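Local coordinates for iron-binding zinc finger CDGSH type domain-containing protein (Magnetospirillum magneticum, PDB 3TBN), which carries two iron-sulfur clusters of the 2Fe-2S type, one in each of its two CDGSH motifs, in a role not yet established, at residues W32-F43 / F68-P78. Residues are numbered along the deposited sequence; the frame is centred on the assembly and turned at random.
With FES (Fe2/s2 (inorganic) cluster), chain C; FES (Fe2/s2 (inorganic) cluster), chain B.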
loop_
_atom_site.group_PDB
_atom_site.type_symbol
_atom_site.label_atom_id
_atom_site.label_comp_id
_atom_site.label_asym_id
_atom_site.label_seq_id
_atom_site.Cartn_x
_atom_site.Cartn_y
_atom_site.Cartn_z
ATOM N N TRP A 32 -3.315 3.477 4.580
ATOM C CA TRP A 32 -2.366 2.959 3.608
ATOM C C TRP A 32 -2.834 3.213 2.189
ATOM O O TRP A 32 -3.991 2.947 1.853
ATOM C CB TRP A 32 -2.223 1.459 3.830
ATOM C CG TRP A 32 -1.346 0.751 2.848
ATOM C CD1 TRP A 32 0.007 0.847 2.742
ATOM C CD2 TRP A 32 -1.760 -0.193 1.852
ATOM N NE1 TRP A 32 0.466 0.024 1.743
ATOM C CE2 TRP A 32 -0.601 -0.627 1.178
ATOM C CE3 TRP A 32 -2.999 -0.712 1.465
ATOM C CZ2 TRP A 32 -0.643 -1.564 0.144
ATOM C CZ3 TRP A 32 -3.039 -1.637 0.432
ATOM C CH2 TRP A 32 -1.869 -2.054 -0.214
ATOM N N CYS A 33 -1.930 3.724 1.362
ATOM C CA CYS A 33 -2.188 3.882 -0.061
ATOM C C CYS A 33 -2.204 2.524 -0.755
ATOM O O CYS A 33 -1.191 1.833 -0.827
ATOM C CB CYS A 33 -1.123 4.774 -0.694
ATOM S SG CYS A 33 -1.301 4.920 -2.498
ATOM N N ALA A 34 -3.374 2.147 -1.262
ATOM C CA ALA A 34 -3.539 0.907 -2.002
ATOM C C ALA A 34 -3.294 1.082 -3.499
ATOM O O ALA A 34 -3.138 0.095 -4.216
ATOM C CB ALA A 34 -4.936 0.351 -1.781
ATOM N N CYS A 35 -3.281 2.320 -3.976
ATOM C CA CYS A 35 -3.274 2.580 -5.414
ATOM C C CYS A 35 -1.889 2.821 -6.007
ATOM O O CYS A 35 -1.720 2.724 -7.222
ATOM C CB CYS A 35 -4.194 3.764 -5.740
ATOM S SG CYS A 35 -3.570 5.403 -5.276
ATOM N N GLY A 36 -0.912 3.140 -5.164
ATOM C CA GLY A 36 0.426 3.456 -5.630
ATOM C C GLY A 36 0.652 4.886 -6.090
ATOM O O GLY A 36 1.773 5.229 -6.458
ATOM N N ARG A 37 -0.386 5.720 -6.070
ATOM C CA ARG A 37 -0.293 7.065 -6.633
ATOM C C ARG A 37 0.149 8.130 -5.630
ATOM O O ARG A 37 0.616 9.194 -6.029
ATOM C CB ARG A 37 -1.634 7.470 -7.259
ATOM C CG ARG A 37 -2.047 6.565 -8.418
ATOM C CD ARG A 37 -3.522 6.686 -8.769
ATOM N NE ARG A 37 -3.888 8.006 -9.261
ATOM C CZ ARG A 37 -3.750 8.407 -10.521
ATOM N NH1 ARG A 37 -3.245 7.592 -11.437
ATOM N NH2 ARG A 37 -4.123 9.633 -10.864
ATOM N N SER A 38 0.009 7.863 -4.335
ATOM C CA SER A 38 0.326 8.880 -3.351
ATOM C C SER A 38 1.774 9.318 -3.443
ATOM O O SER A 38 2.668 8.503 -3.667
ATOM C CB SER A 38 0.064 8.374 -1.945
ATOM O OG SER A 38 0.452 9.380 -1.029
ATOM N N LYS A 39 1.993 10.611 -3.241
ATOM C CA LYS A 39 3.331 11.183 -3.158
ATOM C C LYS A 39 3.894 11.142 -1.744
ATOM O O LYS A 39 5.007 11.607 -1.521
ATOM C CB LYS A 39 3.302 12.635 -3.625
ATOM C CG LYS A 39 2.842 12.813 -5.056
ATOM C CD LYS A 39 2.771 14.281 -5.432
ATOM C CE LYS A 39 2.410 14.455 -6.893
ATOM N N ALA A 40 3.123 10.615 -0.795
ATOM C CA ALA A 40 3.570 10.501 0.590
ATOM C C ALA A 40 3.561 9.034 1.026
ATOM O O ALA A 40 3.043 8.698 2.090
ATOM C CB ALA A 40 2.687 11.346 1.503
ATOM N N GLN A 41 4.131 8.161 0.203
ATOM C CA GLN A 41 4.097 6.731 0.486
ATOM C C GLN A 41 4.678 6.451 1.865
ATOM O O GLN A 41 5.661 7.070 2.267
ATOM C CB GLN A 41 4.900 5.963 -0.559
ATOM C CG GLN A 41 4.277 5.948 -1.939
ATOM C CD GLN A 41 2.973 5.187 -1.975
ATOM O OE1 GLN A 41 2.764 4.249 -1.213
ATOM N NE2 GLN A 41 2.085 5.586 -2.876
ATOM N N PRO A 42 4.114 5.475 2.583
ATOM C CA PRO A 42 3.078 4.534 2.147
ATOM C C PRO A 42 1.643 4.986 2.417
ATOM O O PRO A 42 0.744 4.154 2.351
ATOM C CB PRO A 42 3.390 3.299 2.990
ATOM C CG PRO A 42 3.877 3.878 4.279
ATOM C CD PRO A 42 4.687 5.089 3.887
ATOM N N PHE A 43 1.433 6.263 2.718
ATOM C CA PHE A 43 0.126 6.738 3.161
ATOM C C PHE A 43 -0.652 7.445 2.068
ATOM O O PHE A 43 -0.081 8.102 1.210
ATOM C CB PHE A 43 0.309 7.639 4.378
ATOM C CG PHE A 43 1.069 6.969 5.473
ATOM C CD1 PHE A 43 2.330 7.407 5.849
ATOM C CD2 PHE A 43 0.549 5.841 6.085
ATOM C CE1 PHE A 43 3.037 6.749 6.850
ATOM C CE2 PHE A 43 1.252 5.184 7.074
ATOM C CZ PHE A 43 2.494 5.637 7.456
ATOM N N PHE A 68 4.901 -1.459 5.725
ATOM C CA PHE A 68 3.786 -1.270 4.816
ATOM C C PHE A 68 4.180 -1.668 3.396
ATOM O O PHE A 68 5.310 -1.458 2.964
ATOM C CB PHE A 68 3.325 0.185 4.845
ATOM C CG PHE A 68 2.608 0.570 6.100
ATOM C CD1 PHE A 68 1.295 0.182 6.312
ATOM C CD2 PHE A 68 3.236 1.336 7.063
ATOM C CE1 PHE A 68 0.626 0.550 7.466
ATOM C CE2 PHE A 68 2.570 1.706 8.213
ATOM C CZ PHE A 68 1.267 1.312 8.414
ATOM N N CYS A 69 3.240 -2.247 2.669
ATOM C CA CYS A 69 3.497 -2.689 1.309
ATOM C C CYS A 69 3.684 -1.498 0.363
ATOM O O CYS A 69 2.858 -0.585 0.321
ATOM C CB CYS A 69 2.346 -3.584 0.848
ATOM S SG CYS A 69 2.379 -4.061 -0.896
ATOM N N GLY A 70 4.789 -1.511 -0.375
ATOM C CA GLY A 70 5.079 -0.499 -1.374
ATOM C C GLY A 70 4.704 -0.902 -2.793
ATOM O O GLY A 70 4.485 -0.038 -3.642
ATOM N N CYS A 71 4.640 -2.206 -3.057
ATOM C CA CYS A 71 4.382 -2.707 -4.407
ATOM C C CYS A 71 2.893 -2.734 -4.734
ATOM O O CYS A 71 2.514 -2.804 -5.905
ATOM C CB CYS A 71 4.987 -4.108 -4.597
ATOM S SG CYS A 71 4.122 -5.460 -3.747
ATOM N N LYS A 72 2.076 -2.687 -3.682
ATOM C CA LYS A 72 0.610 -2.679 -3.732
ATOM C C LYS A 72 -0.008 -4.026 -4.120
ATOM O O LYS A 72 -1.218 -4.117 -4.330
ATOM C CB LYS A 72 0.094 -1.531 -4.609
ATOM C CG LYS A 72 0.743 -0.179 -4.286
ATOM C CD LYS A 72 0.789 0.104 -2.786
ATOM C CE LYS A 72 1.413 1.464 -2.487
ATOM N NZ LYS A 72 1.540 1.706 -1.020
ATOM N N ALA A 73 0.813 -5.072 -4.153
ATOM C CA ALA A 73 0.347 -6.404 -4.530
ATOM C C ALA A 73 0.300 -7.402 -3.364
ATOM O O ALA A 73 -0.008 -8.570 -3.573
ATOM C CB ALA A 73 1.207 -6.955 -5.659
ATOM N N SER A 74 0.589 -6.965 -2.142
ATOM C CA SER A 74 0.504 -7.866 -1.001
ATOM C C SER A 74 -0.846 -8.570 -0.959
ATOM O O SER A 74 -1.883 -7.963 -1.227
ATOM C CB SER A 74 0.698 -7.103 0.299
ATOM O OG SER A 74 0.501 -7.979 1.392
ATOM N N LYS A 75 -0.831 -9.848 -0.597
ATOM C CA LYS A 75 -2.067 -10.590 -0.388
ATOM C C LYS A 75 -2.620 -10.377 1.022
ATOM O O LYS A 75 -3.693 -10.879 1.353
ATOM C CB LYS A 75 -1.851 -12.083 -0.653
ATOM C CG LYS A 75 -1.849 -12.464 -2.129
ATOM C CD LYS A 75 -0.539 -12.117 -2.810
ATOM C CE LYS A 75 -0.314 -12.968 -4.059
ATOM N NZ LYS A 75 -1.159 -12.554 -5.212
ATOM N N ALA A 76 -1.879 -9.640 1.846
ATOM C CA ALA A 76 -2.296 -9.324 3.210
ATOM C C ALA A 76 -2.171 -7.820 3.445
ATOM O O ALA A 76 -1.483 -7.377 4.363
ATOM C CB ALA A 76 -1.448 -10.091 4.208
ATOM N N PRO A 77 -2.834 -7.019 2.602
ATOM C CA PRO A 77 -2.711 -5.568 2.761
ATOM C C PRO A 77 -3.178 -5.137 4.148
ATOM O O PRO A 77 -4.097 -5.748 4.697
ATOM C CB PRO A 77 -3.629 -5.015 1.664
ATOM C CG PRO A 77 -4.593 -6.122 1.373
ATOM C CD PRO A 77 -3.823 -7.388 1.575
ATOM N N PRO A 78 -2.585 -4.070 4.703
ATOM C CA PRO A 78 -1.643 -3.136 4.080
ATOM C C PRO A 78 -0.166 -3.470 4.280
ATOM O O PRO A 78 0.680 -2.652 3.932
ATOM C CB PRO A 78 -1.954 -1.839 4.816
ATOM C CG PRO A 78 -2.258 -2.304 6.208
ATOM C CD PRO A 78 -3.008 -3.600 6.034
HETATM FE FE1 FES C . 6.355 -6.441 0.023
HETATM FE FE2 FES C . 4.334 -5.291 -1.389
HETATM S S1 FES C . 6.240 -4.343 -0.735
HETATM S S2 FES C . 4.418 -7.356 -0.578
HETATM FE FE1 FES B . -5.342 7.141 -1.579
HETATM FE FE2 FES B . -3.448 5.798 -2.963
HETATM S S1 FES B . -3.568 7.984 -2.622
HETATM S S2 FES B . -5.174 4.922 -1.856
HETATM O O HOH W 1 -3.576 -2.576 -3.969
#
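Trp32 sets its indole anti to its own backbone N (chi1 176°), across to the 68-78 loop, while Lys72, bent at chi2 (-46°) and extended beyond, brings its ammonium group up to the 32-43 loop. The indole NE1 donates to Cys69 O at 2.8 Å, in the ring plane and onto a carbonyl lone pair. Lys72 NZ reaches the same oxygen, so Cys69 O is gripped by two donors; Lys72 NZ also donates to Cys33 O at 2.7 Å and to Gln41 OE1 at 2.8 Å. Three oxygens thus surround the buried ammonium and probably stabilise its charge. Gln41 NE2 in turn donates to Ser38 O and Cys33 SG, fixing the amide's rotation.

Pro78 CB lies over one indole face, a CH-pi contact 3.6 Å from the centroid of the five-membered ring. Phe43 directs its edge at the face of Phe68, the planes at 72°. With Trp32 replaced by an alanine, Cys69 O, left with Lys72 NZ as its donor from the contact, would probably be held less firmly, and a gap is likely to open beside Pro78.

Cys33 and Cys35 bind iron of one cluster, Cys69 and Cys71 iron of the other, so this contact ties together the cluster-binding loops of the two CDGSH motifs. The loops follow strands 30-32 and 64-68; Trp32 and Pro78 pack on strand 56-58, and Pro42 and Phe43 on strand 20-24.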